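PDB 2WAD: penicillin-binding protein 2B from Streptococcus pneumoniae, which probably cross-links the stem peptides of adjacent glycan strands during synthesis of peripheral cell-wall peptidoglycan, and binds penicillin. Local coordinates for residues N182-G185 with N186-G190; D318-D321 with A322-S326. All blocks are in the same frame, centred on the assembly; numbering follows the deposited sequence.

Both contacts are local and each stays within one run of chain, but they belong to different parts of the molecule: their centres lie about 50 Å apart, on opposite sides of the centre of the chain, and they share no helix or strand. Interaction 1 is a surface turn in the dimerisation-domain family region, between helix 169-182 and strand 189-191, closed by one backbone hydrogen bond and backed by a valine. Interaction 2 lies inside helix 314-334 of the transpeptidase domain and is partly buried. There, four successive backbone hydrogen bonds do the work, and one apolar face of the helix is pressed against a sheet and another helix.

Interaction 1 of 2, residues N182-G185 with N186-G190; sequences NAVG and NFATG
A188 N donates a hydrogen bond to G185 O, 3.1 Å away, and this bond closes a type II beta turn running from G185 to A188. It is moderately bent, with an N-H...O angle of 154°, and the donor sits above the plane of the G185 carbonyl, 54° out of it. F187, at the third position of the turn, has the positive phi expected of type II geometry. The methyl of A188 comes close to the same carbonyl, with CB 3.4 Å from G185 O, and thus lies beside the oxygen that its own backbone N grips.

The apolar part of the contact belongs to V184. One branch does the touching: CG1, anti to the backbone N (chi1 178°), reaches across to the chain leaving the turn, where it lies 3.5 Å from A188 O and 4.2 Å from A188 CB. It also comes within 4.0 Å of G190 N, so a single methyl packs along the backbone from A188 to G190.

V184 is buried, whereas G185 and N186 are exposed at the bend. Beyond the turn, R84 holds the loop through a side-chain hydrogen bond to V184 O and backbone bonds with F187 and A188, while F187 projects onto strands 51-55 and 282-287. The turn thereby carries the chain from the end of helix 169-182 into strand 189-191, an edge strand of a three-stranded antiparallel sheet, with V184 resting on F82 of the neighbouring strand 72-83.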
ATOM      1  N   ASN A 182      17.219   7.815 -32.705  1.00 43.38           N
ATOM      2  CA  ASN A 182      16.627   9.154 -32.721  1.00 45.75           C
ATOM      3  C   ASN A 182      16.070   9.608 -31.374  1.00 46.09           C
ATOM      4  O   ASN A 182      16.097  10.794 -31.062  1.00 46.47           O
ATOM      5  CB  ASN A 182      15.521   9.248 -33.770  1.00 44.06           C
ATOM      6  CG  ASN A 182      15.399  10.631 -34.352  1.00 47.60           C
ATOM      7  OD1 ASN A 182      16.400  11.317 -34.566  1.00 48.79           O
ATOM      8  ND2 ASN A 182      14.173  11.045 -34.639  1.00 47.21           N
ATOM      9  N   ALA A 183      15.572   8.663 -30.582  1.00 46.80           N
ATOM     10  CA  ALA A 183      14.956   8.976 -29.305  1.00 47.58           C
ATOM     11  C   ALA A 183      15.938   9.469 -28.240  1.00 46.73           C
ATOM     12  O   ALA A 183      15.524   9.955 -27.192  1.00 47.15           O
ATOM     13  CB  ALA A 183      14.207   7.750 -28.796  1.00 49.85           C
ATOM     14  N   VAL A 184      17.235   9.339 -28.494  1.00 45.72           N
ATOM     15  CA  VAL A 184      18.257   9.641 -27.488  1.00 43.47           C
ATOM     16  C   VAL A 184      18.631  11.119 -27.553  1.00 43.55           C
ATOM     17  O   VAL A 184      18.876  11.637 -28.637  1.00 40.40           O
ATOM     18  CB  VAL A 184      19.518   8.792 -27.764  1.00 44.55           C
ATOM     19  CG1 VAL A 184      20.646   9.112 -26.776  1.00 42.37           C
ATOM     20  CG2 VAL A 184      19.156   7.311 -27.743  1.00 40.83           C
ATOM     21  N   GLY A 185      18.649  11.817 -26.417  1.00 43.68           N
ATOM     22  CA  GLY A 185      19.007  13.239 -26.445  1.00 41.63           C
ATOM     23  C   GLY A 185      20.448  13.502 -26.865  1.00 38.87           C
ATOM     24  O   GLY A 185      21.281  12.598 -26.822  1.00 40.22           O
ATOM     25  N   ASN A 186      20.764  14.740 -27.233  1.00 36.38           N
ATOM     26  CA  ASN A 186      22.148  15.125 -27.461  1.00 35.16           C
ATOM     27  C   ASN A 186      23.082  14.847 -26.286  1.00 34.58           C
ATOM     28  O   ASN A 186      22.816  15.282 -25.171  1.00 34.07           O
ATOM     29  CB  ASN A 186      22.229  16.600 -27.843  1.00 36.44           C
ATOM     30  CG  ASN A 186      21.818  16.844 -29.269  1.00 34.98           C
ATOM     31  OD1 ASN A 186      21.656  15.905 -30.047  1.00 37.51           O
ATOM     32  ND2 ASN A 186      21.644  18.106 -29.626  1.00 40.21           N
ATOM     33  N   PHE A 187      24.166  14.124 -26.551  1.00 32.52           N
ATOM     34  CA  PHE A 187      25.168  13.778 -25.548  1.00 32.86           C
ATOM     35  C   PHE A 187      24.673  12.804 -24.497  1.00 34.15           C
ATOM     36  O   PHE A 187      25.414  12.442 -23.589  1.00 34.75           O
ATOM     37  CB  PHE A 187      25.733  15.026 -24.873  1.00 33.32           C
ATOM     38  CG  PHE A 187      26.432  15.957 -25.823  1.00 32.87           C
ATOM     39  CD1 PHE A 187      25.957  17.240 -26.015  1.00 34.25           C
ATOM     40  CD2 PHE A 187      27.538  15.540 -26.527  1.00 33.73           C
ATOM     41  CE1 PHE A 187      26.576  18.105 -26.861  1.00 33.58           C
ATOM     42  CE2 PHE A 187      28.172  16.401 -27.411  1.00 44.47           C
ATOM     43  CZ  PHE A 187      27.687  17.694 -27.576  1.00 44.16           C
ATOM     44  N   ALA A 188      23.423  12.377 -24.622  1.00 33.30           N
ATOM     45  CA  ALA A 188      22.880  11.405 -23.695  1.00 35.46           C
ATOM     46  C   ALA A 188      23.213   9.985 -24.158  1.00 35.91           C
ATOM     47  O   ALA A 188      23.700   9.783 -25.272  1.00 35.97           O
ATOM     48  CB  ALA A 188      21.371  11.614 -23.532  1.00 34.06           C
ATOM     49  N   THR A 189      22.969   9.017 -23.282  1.00 36.49           N
ATOM     50  CA  THR A 189      23.248   7.615 -23.547  1.00 38.08           C
ATOM     51  C   THR A 189      21.971   6.839 -23.243  1.00 37.66           C
ATOM     52  O   THR A 189      21.469   6.871 -22.124  1.00 38.98           O
ATOM     53  CB  THR A 189      24.412   7.079 -22.662  1.00 39.10           C
ATOM     54  OG1 THR A 189      25.665   7.615 -23.107  1.00 37.49           O
ATOM     55  CG2 THR A 189      24.493   5.544 -22.722  1.00 39.76           C
ATOM     56  N   GLY A 190      21.427   6.154 -24.240  1.00 38.85           N
ATOM     57  CA  GLY A 190      20.227   5.336 -24.026  1.00 37.68           C
ATOM     58  C   GLY A 190      20.438   3.932 -24.569  1.00 38.38           C
ATOM     59  O   GLY A 190      21.312   3.708 -25.409  1.00 39.04           O
TER

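Interaction 2 of 2, residues D318-D321 with A322-S326; sequences DSVD and ALLKS
L324 lies one helical turn beyond V320, and its side chain runs past the V320 carbonyl towards the valine itself. Its CB is 3.8 Å from V320 O and is also close to D321 O. CG keeps near V320 O, and from there CD1 continues towards the valine, 3.9 Å from the oxygen, until it meets V320 CG1 at 4.3 Å. The valine sets CG1 on this side by holding it anti to the backbone N (chi1 -179°). The two methyls thus join neighbouring turns on one face of the helix, over a carbonyl already engaged by the backbone: L324 N donates to V320 O at 3.0 Å in a nearly straight bond (172°), the donor lying almost in line with the C=O.

The same i to i+4 bonding is repeated by A322 N to D318 O, L323 N to S319 O and K325 N to D321 O. These three donors are tilted by 25° from the carbonyl planes. Small side-chain contacts accompany them: K325 CB rests 3.4 Å from D321 O before the extended lysine chain leads away, and L323 CB lies 3.5 Å from V320 O.

Both aspartates have partners outside the segment. D318 OD1 is hydrogen-bonded to S229 OG and D321 OD2 to S359 OG, the latter tying the helix to strand 355-363. V320 and L324 also pack on that strand, L324 reaches strand 342-348, and L323 packs on helix 661-676.

Such i to i+4 bonding with one apolar face is that of an amphipathic alpha-helix. Here it packs, together with helix 661-676, against the antiparallel sheet of the transpeptidase domain, the fold shared by penicillin-binding proteins and serine beta-lactamases.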
ATOM      1  N   ASP A 318       5.685 -14.915   8.029  1.00 37.25           N
ATOM      2  CA  ASP A 318       5.474 -16.271   7.537  1.00 37.27           C
ATOM      3  C   ASP A 318       4.633 -17.060   8.534  1.00 36.90           C
ATOM      4  O   ASP A 318       3.754 -17.841   8.153  1.00 36.38           O
ATOM      5  CB  ASP A 318       6.804 -17.020   7.342  1.00 39.29           C
ATOM      6  CG  ASP A 318       7.592 -16.536   6.135  1.00 39.16           C
ATOM      7  OD1 ASP A 318       7.054 -15.791   5.290  1.00 43.70           O
ATOM      8  OD2 ASP A 318       8.764 -16.933   6.019  1.00 48.14           O
ATOM      9  N   SER A 319       4.928 -16.880   9.811  1.00 36.20           N
ATOM     10  CA  SER A 319       4.256 -17.689  10.816  1.00 40.36           C
ATOM     11  C   SER A 319       2.815 -17.207  11.045  1.00 38.42           C
ATOM     12  O   SER A 319       1.899 -18.007  11.221  1.00 40.54           O
ATOM     13  CB  SER A 319       5.124 -17.864  12.074  1.00 39.08           C
ATOM     14  OG  SER A 319       5.120 -16.711  12.874  1.00 48.60           O
ATOM     15  N   VAL A 320       2.572 -15.907  10.933  1.00 38.48           N
ATOM     16  CA  VAL A 320       1.175 -15.441  10.867  1.00 36.26           C
ATOM     17  C   VAL A 320       0.386 -15.977   9.647  1.00 35.89           C
ATOM     18  O   VAL A 320      -0.735 -16.456   9.789  1.00 33.37           O
ATOM     19  CB  VAL A 320       1.082 -13.907  11.004  1.00 33.68           C
ATOM     20  CG1 VAL A 320      -0.368 -13.440  10.948  1.00 28.71           C
ATOM     21  CG2 VAL A 320       1.724 -13.499  12.306  1.00 30.35           C
ATOM     22  N   ASP A 321       0.960 -15.898   8.447  1.00 36.77           N
ATOM     23  CA  ASP A 321       0.357 -16.496   7.249  1.00 34.95           C
ATOM     24  C   ASP A 321      -0.039 -17.969   7.478  1.00 34.91           C
ATOM     25  O   ASP A 321      -1.128 -18.399   7.110  1.00 37.43           O
ATOM     26  CB  ASP A 321       1.351 -16.403   6.073  1.00 35.44           C
ATOM     27  CG  ASP A 321       1.575 -14.970   5.565  1.00 38.56           C
ATOM     28  OD1 ASP A 321       2.479 -14.782   4.738  1.00 41.03           O
ATOM     29  OD2 ASP A 321       0.862 -14.003   5.929  1.00 43.91           O
ATOM     30  N   ALA A 322       0.838 -18.754   8.103  1.00 36.31           N
ATOM     31  CA  ALA A 322       0.581 -20.180   8.357  1.00 35.49           C
ATOM     32  C   ALA A 322      -0.570 -20.369   9.323  1.00 34.49           C
ATOM     33  O   ALA A 322      -1.450 -21.207   9.093  1.00 36.39           O
ATOM     34  CB  ALA A 322       1.857 -20.909   8.872  1.00 35.17           C
ATOM     35  N   LEU A 323      -0.575 -19.583  10.396  1.00 34.31           N
ATOM     36  CA  LEU A 323      -1.659 -19.627  11.378  1.00 33.75           C
ATOM     37  C   LEU A 323      -3.004 -19.370  10.692  1.00 36.79           C
ATOM     38  O   LEU A 323      -3.958 -20.165  10.824  1.00 34.87           O
ATOM     39  CB  LEU A 323      -1.394 -18.593  12.483  1.00 35.41           C
ATOM     40  CG  LEU A 323      -2.313 -18.584  13.706  1.00 39.79           C
ATOM     41  CD1 LEU A 323      -2.031 -19.861  14.524  1.00 38.23           C
ATOM     42  CD2 LEU A 323      -2.053 -17.341  14.532  1.00 36.76           C
ATOM     43  N   LEU A 324      -3.084 -18.269   9.938  1.00 34.80           N
ATOM     44  CA  LEU A 324      -4.363 -17.910   9.311  1.00 37.66           C
ATOM     45  C   LEU A 324      -4.791 -19.026   8.363  1.00 35.14           C
ATOM     46  O   LEU A 324      -5.959 -19.381   8.268  1.00 36.05           O
ATOM     47  CB  LEU A 324      -4.297 -16.578   8.555  1.00 35.88           C
ATOM     48  CG  LEU A 324      -4.714 -15.279   9.240  1.00 43.54           C
ATOM     49  CD1 LEU A 324      -4.258 -15.161  10.685  1.00 34.09           C
ATOM     50  CD2 LEU A 324      -4.237 -14.088   8.379  1.00 34.63           C
ATOM     51  N   LYS A 325      -3.825 -19.576   7.649  1.00 38.33           N
ATOM     52  CA  LYS A 325      -4.143 -20.642   6.728  1.00 39.90           C
ATOM     53  C   LYS A 325      -4.574 -21.912   7.486  1.00 36.58           C
ATOM     54  O   LYS A 325      -5.534 -22.588   7.111  1.00 34.68           O
ATOM     55  CB  LYS A 325      -2.955 -20.879   5.788  1.00 42.67           C
ATOM     56  CG  LYS A 325      -3.414 -21.333   4.406  1.00 51.18           C
ATOM     57  CD  LYS A 325      -2.269 -21.691   3.480  1.00 64.56           C
ATOM     58  CE  LYS A 325      -2.860 -22.183   2.161  1.00 74.99           C
ATOM     59  NZ  LYS A 325      -1.810 -22.528   1.152  1.00 77.32           N
ATOM     60  N   SER A 326      -3.902 -22.204   8.588  1.00 34.38           N
ATOM     61  CA  SER A 326      -4.313 -23.321   9.429  1.00 36.03           C
ATOM     62  C   SER A 326      -5.749 -23.199   9.980  1.00 36.15           C
ATOM     63  O   SER A 326      -6.599 -24.074   9.768  1.00 34.34           O
ATOM     64  CB  SER A 326      -3.280 -23.537  10.543  1.00 35.63           C
ATOM     65  OG  SER A 326      -3.773 -24.512  11.442  1.00 37.94           O
TER